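Local coordinates for EAL domain protein (PDB 6IJ2) that hydrolyses cyclic dinucleotides such as c-di-GMP and cGAMP as a metal-dependent EAL-domain phosphodiesterase, here holding its linear product pGpG, at residues Ile125-Thr130 against Phe153-Asp159; Val145-Lys149 against Phe173-Ile177; Arg76-Ile80 against Leu92-Phe96. The protein carries 1 engineered substitution. All coordinates share one frame; numbering follows the deposited sequence.

Interaction 1 of 3, residues Ile125-Thr130 against Phe153-Asp159; sequences IMFEFT and FQTAIDD. With CA (calcium ion), chain I; CA (calcium ion), chain L; CA (calcium ion), chain J; CA (calcium ion), chain K.
Ile125 begins the parallel pairing with 153-159: its O accepts the N-H of Gln154, while its CG2 branch runs beside the Phe153 ring, 3.8 Å from CD1. Met126 bridges to Gln154 and sends SD to the methyl of Ala156. At Phe127 the ring, placed by CG anti to the carbonyl carbon (chi1 -80°), turns its CE2 edge onto one face of Phe153, 3.5 Å from CD1; planes 73° apart make this a T-shaped stack. Phe127 makes two backbone bonds to the same strand, its N-H donating to Gln154 O and its O accepting from Ala156 N.

Glu128 lies on the opposite face of the sheet from Phe127, and its extended chain carries OE2 to a calcium ion at 2.3 Å. Both carboxylate oxygens of Asp158 bind the same ion, the two carboxylate planes standing 77° apart. OE1 of Glu128 turns elsewhere, to Ser93 and Lys179. The Phe129 N-H reaches Ala156 O at 2.8 Å, and Phe129 O takes the N-H of Asp158, tying the strand end to the first metal ligand of 153-159. Thr130 OG1 then meets a second calcium at a long 2.8 Å, and Asp159 OD2 binds that ion at 2.5 Å. A third ion is chelated by O and OD1 of Asp158 with OD1 of Asp159.

These are adjacent strands of a beta-alpha-beta unit in the TIM-barrel-like EAL fold, with the metal ligands toward their C-terminal ends. Asn95, Glu45, Glu215 and an RNA phosphate supply further ligands. Because Asp158 OD1 is shared by two calcium ions and Asp159 OD1 binds beside it, the pairing of the two strands gathers the ions and their ligands into one cluster.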
loop_
_atom_site.group_PDB
_atom_site.type_symbol
_atom_site.label_atom_id
_atom_site.label_comp_id
_atom_site.label_asym_id
_atom_site.label_seq_id
_atom_site.Cartn_x
_atom_site.Cartn_y
_atom_site.Cartn_z
ATOM N N ILE A 125 1.923 -7.379 25.730
ATOM C CA ILE A 125 2.236 -8.105 24.501
ATOM C C ILE A 125 1.591 -7.374 23.329
ATOM O O ILE A 125 0.386 -7.096 23.346
ATOM C CB ILE A 125 1.772 -9.572 24.580
ATOM C CG1 ILE A 125 2.526 -10.312 25.688
ATOM C CG2 ILE A 125 1.973 -10.284 23.231
ATOM C CD1 ILE A 125 1.978 -11.704 25.979
ATOM N N MET A 126 2.396 -7.050 22.320
ATOM C CA MET A 126 1.928 -6.372 21.107
ATOM C C MET A 126 2.136 -7.302 19.929
ATOM O O MET A 126 3.201 -7.905 19.800
ATOM C CB MET A 126 2.658 -5.059 20.858
ATOM C CG MET A 126 2.187 -4.343 19.585
ATOM S SD MET A 126 2.621 -2.600 19.470
ATOM C CE MET A 126 4.378 -2.659 19.137
ATOM N N PHE A 127 1.119 -7.431 19.081
ATOM C CA PHE A 127 1.228 -8.245 17.879
ATOM C C PHE A 127 1.337 -7.336 16.668
ATOM O O PHE A 127 0.528 -6.419 16.503
ATOM C CB PHE A 127 0.039 -9.197 17.743
ATOM C CG PHE A 127 0.171 -10.429 18.595
ATOM C CD1 PHE A 127 0.994 -11.468 18.189
ATOM C CD2 PHE A 127 -0.488 -10.537 19.813
ATOM C CE1 PHE A 127 1.145 -12.591 18.976
ATOM C CE2 PHE A 127 -0.348 -11.667 20.596
ATOM C CZ PHE A 127 0.470 -12.685 20.189
ATOM N N GLU A 128 2.343 -7.586 15.835
ATOM C CA GLU A 128 2.561 -6.818 14.612
ATOM C C GLU A 128 1.989 -7.575 13.426
ATOM O O GLU A 128 2.315 -8.749 13.216
ATOM C CB GLU A 128 4.050 -6.542 14.397
ATOM C CG GLU A 128 4.704 -5.938 15.623
ATOM C CD GLU A 128 6.135 -5.524 15.386
ATOM O OE1 GLU A 128 6.740 -4.969 16.322
ATOM O OE2 GLU A 128 6.652 -5.746 14.266
ATOM N N PHE A 129 1.156 -6.894 12.646
ATOM C CA PHE A 129 0.349 -7.532 11.614
ATOM C C PHE A 129 0.907 -7.184 10.238
ATOM O O PHE A 129 1.055 -6.003 9.903
ATOM C CB PHE A 129 -1.116 -7.106 11.734
ATOM C CG PHE A 129 -1.850 -7.784 12.862
ATOM C CD1 PHE A 129 -1.783 -7.275 14.147
ATOM C CD2 PHE A 129 -2.613 -8.917 12.632
ATOM C CE1 PHE A 129 -2.452 -7.886 15.197
ATOM C CE2 PHE A 129 -3.287 -9.541 13.677
ATOM C CZ PHE A 129 -3.205 -9.023 14.963
ATOM N N THR A 130 1.233 -8.219 9.470
ATOM C CA THR A 130 1.612 -8.122 8.070
ATOM C C THR A 130 0.627 -8.943 7.251
ATOM O O THR A 130 0.268 -10.061 7.637
ATOM C CB THR A 130 3.037 -8.648 7.818
ATOM O OG1 THR A 130 3.983 -7.921 8.614
ATOM C CG2 THR A 130 3.407 -8.494 6.346
ATOM N N PHE A 153 -4.568 -7.449 24.149
ATOM C CA PHE A 153 -3.307 -7.282 23.436
ATOM C C PHE A 153 -3.191 -5.888 22.833
ATOM O O PHE A 153 -4.186 -5.261 22.466
ATOM C CB PHE A 153 -3.184 -8.323 22.319
ATOM C CG PHE A 153 -3.022 -9.716 22.824
ATOM C CD1 PHE A 153 -1.828 -10.118 23.404
ATOM C CD2 PHE A 153 -4.065 -10.625 22.749
ATOM C CE1 PHE A 153 -1.669 -11.402 23.891
ATOM C CE2 PHE A 153 -3.915 -11.916 23.247
ATOM C CZ PHE A 153 -2.717 -12.306 23.811
ATOM N N GLN A 154 -1.955 -5.401 22.744
ATOM C CA GLN A 154 -1.657 -4.269 21.884
ATOM C C GLN A 154 -1.478 -4.771 20.451
ATOM O O GLN A 154 -1.128 -5.933 20.227
ATOM C CB GLN A 154 -0.398 -3.542 22.366
ATOM C CG GLN A 154 -0.576 -2.818 23.703
ATOM C CD GLN A 154 -1.463 -1.590 23.574
ATOM O OE1 GLN A 154 -1.158 -0.669 22.817
ATOM N NE2 GLN A 154 -2.572 -1.584 24.298
ATOM N N THR A 155 -1.780 -3.909 19.482
ATOM C CA THR A 155 -1.699 -4.264 18.066
ATOM C C THR A 155 -0.977 -3.186 17.281
ATOM O O THR A 155 -1.045 -1.996 17.614
ATOM C CB THR A 155 -3.087 -4.474 17.443
ATOM O OG1 THR A 155 -3.802 -3.232 17.455
ATOM C CG2 THR A 155 -3.868 -5.528 18.245
ATOM N N ALA A 156 -0.333 -3.614 16.187
ATOM C CA ALA A 156 0.387 -2.711 15.298
ATOM C C ALA A 156 0.266 -3.171 13.857
ATOM O O ALA A 156 0.290 -4.376 13.581
ATOM C CB ALA A 156 1.879 -2.624 15.651
ATOM N N ILE A 157 0.170 -2.206 12.943
ATOM C CA ILE A 157 0.422 -2.466 11.525
ATOM C C ILE A 157 1.931 -2.419 11.311
ATOM O O ILE A 157 2.580 -1.421 11.624
ATOM C CB ILE A 157 -0.309 -1.450 10.634
ATOM C CG1 ILE A 157 -1.821 -1.641 10.785
ATOM C CG2 ILE A 157 0.113 -1.603 9.179
ATOM C CD1 ILE A 157 -2.629 -0.665 10.009
ATOM N N ASP A 158 2.497 -3.516 10.816
ATOM C CA ASP A 158 3.951 -3.669 10.769
ATOM C C ASP A 158 4.583 -2.893 9.611
ATOM O O ASP A 158 5.642 -2.269 9.763
ATOM C CB ASP A 158 4.270 -5.163 10.665
ATOM C CG ASP A 158 5.718 -5.509 10.995
ATOM O OD1 ASP A 158 6.560 -4.612 11.191
ATOM O OD2 ASP A 158 5.997 -6.716 11.092
ATOM N N ASP A 159 3.967 -2.906 8.446
ATOM C CA ASP A 159 4.740 -2.525 7.279
ATOM C C ASP A 159 4.055 -1.398 6.547
ATOM O O ASP A 159 3.808 -1.488 5.351
ATOM C CB ASP A 159 4.947 -3.725 6.348
ATOM C CG ASP A 159 5.635 -4.913 7.039
ATOM O OD1 ASP A 159 6.243 -4.741 8.120
ATOM O OD2 ASP A 159 5.578 -6.031 6.476
HETATM CA CA CA I . 7.725 -3.413 9.557
HETATM CA CA CA L . 6.687 -7.509 8.115
HETATM CA CA CA J . 7.928 -6.513 12.547
HETATM CA CA CA K . 2.193 -2.382 3.768
HETATM O O HOH W 1 4.464 -9.004 10.971
HETATM O O HOH W 2 1.418 -4.439 7.546
HETATM O O HOH W 3 8.116 -3.040 7.287
HETATM O O HOH W 4 9.378 -4.708 12.673
HETATM O O HOH W 5 2.372 -4.886 3.825
HETATM O O HOH W 6 0.531 -2.520 5.470
HETATM O O HOH W 7 7.065 -9.867 8.039
#

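Interaction 2 of 3, residues Val145-Lys149 against Phe173-Ile177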
loop_
_atom_site.group_PDB
_atom_site.type_symbol
_atom_site.label_atom_id
_atom_site.label_comp_id
_atom_site.label_asym_id
_atom_site.label_seq_id
_atom_site.Cartn_x
_atom_site.Cartn_y
_atom_site.Cartn_z
ATOM N N VAL A 145 -7.581 -8.516 14.407
ATOM C CA VAL A 145 -7.063 -7.380 15.163
ATOM C C VAL A 145 -8.043 -6.966 16.251
ATOM O O VAL A 145 -7.653 -6.712 17.396
ATOM C CB VAL A 145 -6.746 -6.214 14.210
ATOM C CG1 VAL A 145 -6.359 -4.964 14.992
ATOM C CG2 VAL A 145 -5.645 -6.608 13.243
ATOM N N GLU A 146 -9.333 -6.896 15.919
ATOM C CA GLU A 146 -10.299 -6.458 16.921
ATOM C C GLU A 146 -10.494 -7.506 18.013
ATOM O O GLU A 146 -10.737 -7.150 19.173
ATOM C CB GLU A 146 -11.618 -6.088 16.239
ATOM C CG GLU A 146 -11.469 -4.835 15.374
ATOM C CD GLU A 146 -12.762 -4.371 14.720
ATOM O OE1 GLU A 146 -12.758 -3.267 14.133
ATOM O OE2 GLU A 146 -13.775 -5.101 14.788
ATOM N N TYR A 147 -10.374 -8.794 17.673
ATOM C CA TYR A 147 -10.439 -9.831 18.698
ATOM C C TYR A 147 -9.255 -9.733 19.651
ATOM O O TYR A 147 -9.420 -9.844 20.872
ATOM C CB TYR A 147 -10.489 -11.215 18.054
ATOM C CG TYR A 147 -10.445 -12.347 19.056
ATOM C CD1 TYR A 147 -11.481 -12.539 19.958
ATOM C CD2 TYR A 147 -9.370 -13.227 19.094
ATOM C CE1 TYR A 147 -11.447 -13.572 20.876
ATOM C CE2 TYR A 147 -9.329 -14.272 20.006
ATOM C CZ TYR A 147 -10.370 -14.434 20.895
ATOM O OH TYR A 147 -10.339 -15.460 21.810
ATOM N N TYR A 148 -8.054 -9.521 19.110
ATOM C CA TYR A 148 -6.877 -9.396 19.961
ATOM C C TYR A 148 -6.976 -8.169 20.857
ATOM O O TYR A 148 -6.618 -8.229 22.043
ATOM C CB TYR A 148 -5.613 -9.345 19.103
ATOM C CG TYR A 148 -5.144 -10.705 18.639
ATOM C CD1 TYR A 148 -6.046 -11.740 18.435
ATOM C CD2 TYR A 148 -3.797 -10.964 18.434
ATOM C CE1 TYR A 148 -5.620 -12.989 18.015
ATOM C CE2 TYR A 148 -3.362 -12.211 18.023
ATOM C CZ TYR A 148 -4.277 -13.220 17.812
ATOM O OH TYR A 148 -3.846 -14.462 17.403
ATOM N N LYS A 149 -7.458 -7.050 20.309
ATOM C CA LYS A 149 -7.720 -5.869 21.128
ATOM C C LYS A 149 -8.675 -6.194 22.271
ATOM O O LYS A 149 -8.462 -5.760 23.409
ATOM C CB LYS A 149 -8.289 -4.740 20.268
ATOM C CG LYS A 149 -7.306 -4.141 19.279
ATOM C CD LYS A 149 -7.914 -2.934 18.582
ATOM C CE LYS A 149 -6.879 -1.855 18.358
ATOM N NZ LYS A 149 -7.516 -0.513 18.220
ATOM N N PHE A 173 -10.041 -0.285 10.017
ATOM C CA PHE A 173 -9.769 -0.514 11.434
ATOM C C PHE A 173 -8.482 0.197 11.816
ATOM O O PHE A 173 -7.647 0.509 10.968
ATOM C CB PHE A 173 -9.671 -2.010 11.772
ATOM C CG PHE A 173 -8.508 -2.706 11.132
ATOM C CD1 PHE A 173 -8.616 -3.219 9.840
ATOM C CD2 PHE A 173 -7.313 -2.863 11.814
ATOM C CE1 PHE A 173 -7.554 -3.870 9.253
ATOM C CE2 PHE A 173 -6.246 -3.508 11.230
ATOM C CZ PHE A 173 -6.369 -4.013 9.944
ATOM N N GLN A 174 -8.308 0.437 13.113
ATOM C CA GLN A 174 -7.088 1.094 13.540
ATOM C C GLN A 174 -6.430 0.276 14.641
ATOM O O GLN A 174 -7.103 -0.238 15.535
ATOM C CB GLN A 174 -7.359 2.521 14.008
ATOM C CG GLN A 174 -7.891 3.435 12.908
ATOM C CD GLN A 174 -9.368 3.227 12.623
ATOM O OE1 GLN A 174 -10.193 3.223 13.543
ATOM N NE2 GLN A 174 -9.713 3.049 11.344
ATOM N N THR A 175 -5.116 0.134 14.537
ATOM C CA THR A 175 -4.313 -0.493 15.574
ATOM C C THR A 175 -3.842 0.554 16.574
ATOM O O THR A 175 -4.026 1.760 16.384
ATOM C CB THR A 175 -3.122 -1.195 14.932
ATOM O OG1 THR A 175 -2.545 -0.303 13.966
ATOM C CG2 THR A 175 -3.595 -2.444 14.194
ATOM N N ASN A 176 -3.236 0.075 17.669
ATOM C CA ASN A 176 -2.619 0.988 18.628
ATOM C C ASN A 176 -1.457 1.744 18.004
ATOM O O ASN A 176 -1.295 2.953 18.223
ATOM C CB ASN A 176 -2.121 0.207 19.840
ATOM C CG ASN A 176 -3.230 -0.523 20.533
ATOM O OD1 ASN A 176 -3.338 -1.748 20.451
ATOM N ND2 ASN A 176 -4.094 0.231 21.192
ATOM N N ILE A 177 -0.620 1.033 17.264
ATOM C CA ILE A 177 0.608 1.560 16.691
ATOM C C ILE A 177 0.623 1.267 15.192
ATOM O O ILE A 177 0.089 0.254 14.732
ATOM C CB ILE A 177 1.834 0.950 17.416
ATOM C CG1 ILE A 177 2.013 1.657 18.773
ATOM C CG2 ILE A 177 3.095 1.044 16.583
ATOM C CD1 ILE A 177 3.043 1.041 19.685
#
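Lys149 NZ donates to the backbone O of Gln174 at 2.7 Å, tilted 26° from the carbonyl plane. The lysine chain reaches across from helix 139-151 with a bend at chi3 (143°), which carries CE alongside the loop to 4.0 Å from Thr175 CA. One turn earlier in the helix, Val145 packs against the same loop with both methyls: CG2 lies 3.7 Å from CE2 of Phe173, coming obliquely to the ring, and CG1 meets Thr175 CG2 at 3.8 Å. Val145 crosses each of these side chains at about a right angle. Phe173 CG sits between its backbone N and carbonyl carbon (chi1 65°), an orientation that brings the CD2-CE2 side of the ring to the valine. Within the loop, Thr175 OG1 donates to Ile177 O at 2.8 Å, from well above the carbonyl plane.

The contact joins the helix to the loop leading into strand 177-180, the next strand after 154-160 in the barrel-like sheet. Asn176 OD1, nearby, accepts the N-H of Thr155 on that neighbouring strand. Apolar packing by Val145 is thus paired with a lysine whose ammonium group is probably stabilised by the carbonyl dipole of Gln174.

Interaction 3 of 3, residues Arg76-Ile80 against Leu92-Phe96; sequences RVKAI and LSINF. With CA (calcium ion), chain J; nucleotides of chain B.
Arg76 points one guanidinium nitrogen straight down at the Phe96 ring: NH2 stands 3.2 Å from CZ of Phe96 and above the ring centre. The two planes are nearly perpendicular, 89° apart, making this an edge-on cation-pi contact, with Arg76 CZ 4.5 Å from the ring centroid and only 9° off its normal. An arginine chain extended from CG to NE spans the distance from the helix. Hydrogen bonds from NH1 to Thr111 and between NH2 and Tyr148 OH also hold the group. Water 8 accepts a weak bond from NE and donates to Asn95 O.

Helix 68-85 here packs on the outside of the TIM-barrel-like EAL fold, its short segment running nearly antiparallel to strand 92-96 (164° between directions) with axes 9.6 Å apart. Towards the other end of the contact, Leu92 sets CG anti to its N and wedges CD2 beside Ile80, 3.8 Å from CG1; the two side chains cross at about a right angle. Ala79 presents its methyl to Leu92 CD2 and Ile94 CG1.

Asn95, on the opposite side of the strand from Ile94, binds a calcium ion through OD1 at 2.4 Å, while its CB lies 3.7 Å from C2 of the guanine of G2 of chain B.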
loop_
_atom_site.group_PDB
_atom_site.type_symbol
_atom_site.label_atom_id
_atom_site.label_comp_id
_atom_site.label_asym_id
_atom_site.label_seq_id
_atom_site.Cartn_x
_atom_site.Cartn_y
_atom_site.Cartn_z
ATOM N N ARG A 76 5.539 -17.691 19.552
ATOM C CA ARG A 76 4.945 -16.921 20.635
ATOM C C ARG A 76 5.452 -17.391 21.988
ATOM O O ARG A 76 5.802 -16.571 22.840
ATOM C CB ARG A 76 3.426 -17.019 20.562
ATOM C CG ARG A 76 2.868 -16.357 19.304
ATOM C CD ARG A 76 1.380 -16.520 19.228
ATOM N NE ARG A 76 0.854 -15.957 17.997
ATOM C CZ ARG A 76 -0.404 -15.567 17.842
ATOM N NH1 ARG A 76 -1.253 -15.674 18.857
ATOM N NH2 ARG A 76 -0.807 -15.062 16.683
ATOM N N VAL A 77 5.519 -18.707 22.194
ATOM C CA VAL A 77 5.912 -19.244 23.490
ATOM C C VAL A 77 7.388 -18.982 23.764
ATOM O O VAL A 77 7.772 -18.633 24.890
ATOM C CB VAL A 77 5.579 -20.745 23.560
ATOM C CG1 VAL A 77 6.128 -21.339 24.840
ATOM C CG2 VAL A 77 4.076 -20.959 23.475
ATOM N N LYS A 78 8.243 -19.167 22.755
ATOM C CA LYS A 78 9.673 -18.926 22.940
ATOM C C LYS A 78 9.953 -17.460 23.236
ATOM O O LYS A 78 10.805 -17.141 24.077
ATOM C CB LYS A 78 10.446 -19.364 21.698
ATOM C CG LYS A 78 10.483 -20.860 21.472
ATOM C CD LYS A 78 11.134 -21.171 20.134
ATOM C CE LYS A 78 11.289 -22.669 19.926
ATOM N NZ LYS A 78 12.262 -23.279 20.873
ATOM N N ALA A 79 9.258 -16.553 22.542
ATOM C CA ALA A 79 9.458 -15.124 22.766
ATOM C C ALA A 79 9.040 -14.729 24.175
ATOM O O ALA A 79 9.753 -13.991 24.866
ATOM C CB ALA A 79 8.670 -14.308 21.740
ATOM N N ILE A 80 7.880 -15.216 24.617
ATOM C CA ILE A 80 7.407 -14.902 25.962
ATOM C C ILE A 80 8.324 -15.520 27.012
ATOM O O ILE A 80 8.668 -14.877 28.013
ATOM C CB ILE A 80 5.945 -15.365 26.123
ATOM C CG1 ILE A 80 5.023 -14.549 25.208
ATOM C CG2 ILE A 80 5.496 -15.299 27.592
ATOM C CD1 ILE A 80 3.624 -15.108 25.101
ATOM N N LEU A 92 6.560 -6.501 24.853
ATOM C CA LEU A 92 7.075 -7.537 23.967
ATOM C C LEU A 92 6.250 -7.523 22.679
ATOM O O LEU A 92 5.028 -7.705 22.717
ATOM C CB LEU A 92 7.019 -8.906 24.651
ATOM C CG LEU A 92 7.400 -10.103 23.773
ATOM C CD1 LEU A 92 8.864 -10.006 23.333
ATOM C CD2 LEU A 92 7.092 -11.433 24.420
ATOM N N SER A 93 6.912 -7.313 21.544
ATOM C CA SER A 93 6.232 -7.191 20.255
ATOM C C SER A 93 6.553 -8.415 19.414
ATOM O O SER A 93 7.726 -8.740 19.212
ATOM C CB SER A 93 6.648 -5.918 19.532
ATOM O OG SER A 93 5.750 -5.620 18.472
ATOM N N ILE A 94 5.513 -9.096 18.938
ATOM C CA ILE A 94 5.654 -10.375 18.253
ATOM C C ILE A 94 5.088 -10.230 16.855
ATOM O O ILE A 94 4.016 -9.645 16.667
ATOM C CB ILE A 94 4.945 -11.518 19.003
ATOM C CG1 ILE A 94 5.532 -11.650 20.409
ATOM C CG2 ILE A 94 5.095 -12.846 18.248
ATOM C CD1 ILE A 94 4.688 -12.501 21.347
ATOM N N ASN A 95 5.813 -10.762 15.880
ATOM C CA ASN A 95 5.360 -10.722 14.496
ATOM C C ASN A 95 4.306 -11.797 14.276
ATOM O O ASN A 95 4.520 -12.963 14.618
ATOM C CB ASN A 95 6.532 -10.940 13.540
ATOM C CG ASN A 95 7.477 -9.754 13.493
ATOM O OD1 ASN A 95 7.196 -8.753 12.837
ATOM N ND2 ASN A 95 8.603 -9.863 14.187
ATOM N N PHE A 96 3.163 -11.413 13.724
ATOM C CA PHE A 96 2.081 -12.361 13.497
ATOM C C PHE A 96 2.240 -12.914 12.089
ATOM O O PHE A 96 2.085 -12.179 11.111
ATOM C CB PHE A 96 0.719 -11.700 13.696
ATOM C CG PHE A 96 -0.437 -12.672 13.820
ATOM C CD1 PHE A 96 -0.382 -13.942 13.258
ATOM C CD2 PHE A 96 -1.585 -12.306 14.497
ATOM C CE1 PHE A 96 -1.447 -14.817 13.361
ATOM C CE2 PHE A 96 -2.652 -13.179 14.609
ATOM C CZ PHE A 96 -2.583 -14.434 14.040
HETATM CA CA CA J . 7.928 -6.513 12.547
ATOM P P G B 2 15.236 -10.109 10.506
ATOM O OP1 G B 2 15.304 -10.201 11.923
ATOM O OP2 G B 2 16.209 -10.773 9.704
ATOM O "O5'" G B 2 13.817 -10.573 10.002
ATOM C "C5'" G B 2 13.563 -10.869 8.635
ATOM C "C4'" G B 2 12.090 -11.077 8.426
ATOM O "O4'" G B 2 11.638 -12.155 9.269
ATOM C "C3'" G B 2 11.200 -9.879 8.762
ATOM O "O3'" G B 2 10.189 -9.678 7.794
ATOM C "C2'" G B 2 10.529 -10.296 10.061
ATOM O "O2'" G B 2 9.254 -9.758 10.293
ATOM C "C1'" G B 2 10.433 -11.804 9.873
ATOM N N9 G B 2 10.356 -12.469 11.160
ATOM C C8 G B 2 11.295 -12.455 12.156
ATOM N N7 G B 2 10.914 -13.088 13.228
ATOM C C5 G B 2 9.636 -13.523 12.929
ATOM C C6 G B 2 8.715 -14.263 13.704
ATOM O O6 G B 2 8.839 -14.676 14.851
ATOM N N1 G B 2 7.539 -14.501 13.014
ATOM C C2 G B 2 7.276 -14.070 11.742
ATOM N N2 G B 2 6.079 -14.389 11.251
ATOM N N3 G B 2 8.131 -13.393 11.002
ATOM C C4 G B 2 9.281 -13.154 11.652
HETATM O O HOH W 8 3.170 -15.070 15.819
HETATM O O HOH W 4 9.378 -4.708 12.673
#

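Overall arrangement
From the N terminus, interaction 3 closes first, returning strand 91-96 against helix 68-85 over a short connection. Interaction 1 opens later: segment 125-130 and segment 153-159 enclose helix 139-151 between them. Interaction 2 starts on that helix, inside the loop closed by interaction 1, and ends beyond it at 173-177, so these two cross rather than nest. Interactions 1 and 3 share the sheet, strands 91-96 and 125-129 being neighbours joined by Ile94 N to Met126 O (2.7 Å), and they share one calcium ion. Interactions 2 and 3, with centres about 17 Å apart, still touch where Tyr148 of helix 139-151 packs against Phe96 of strand 91-96.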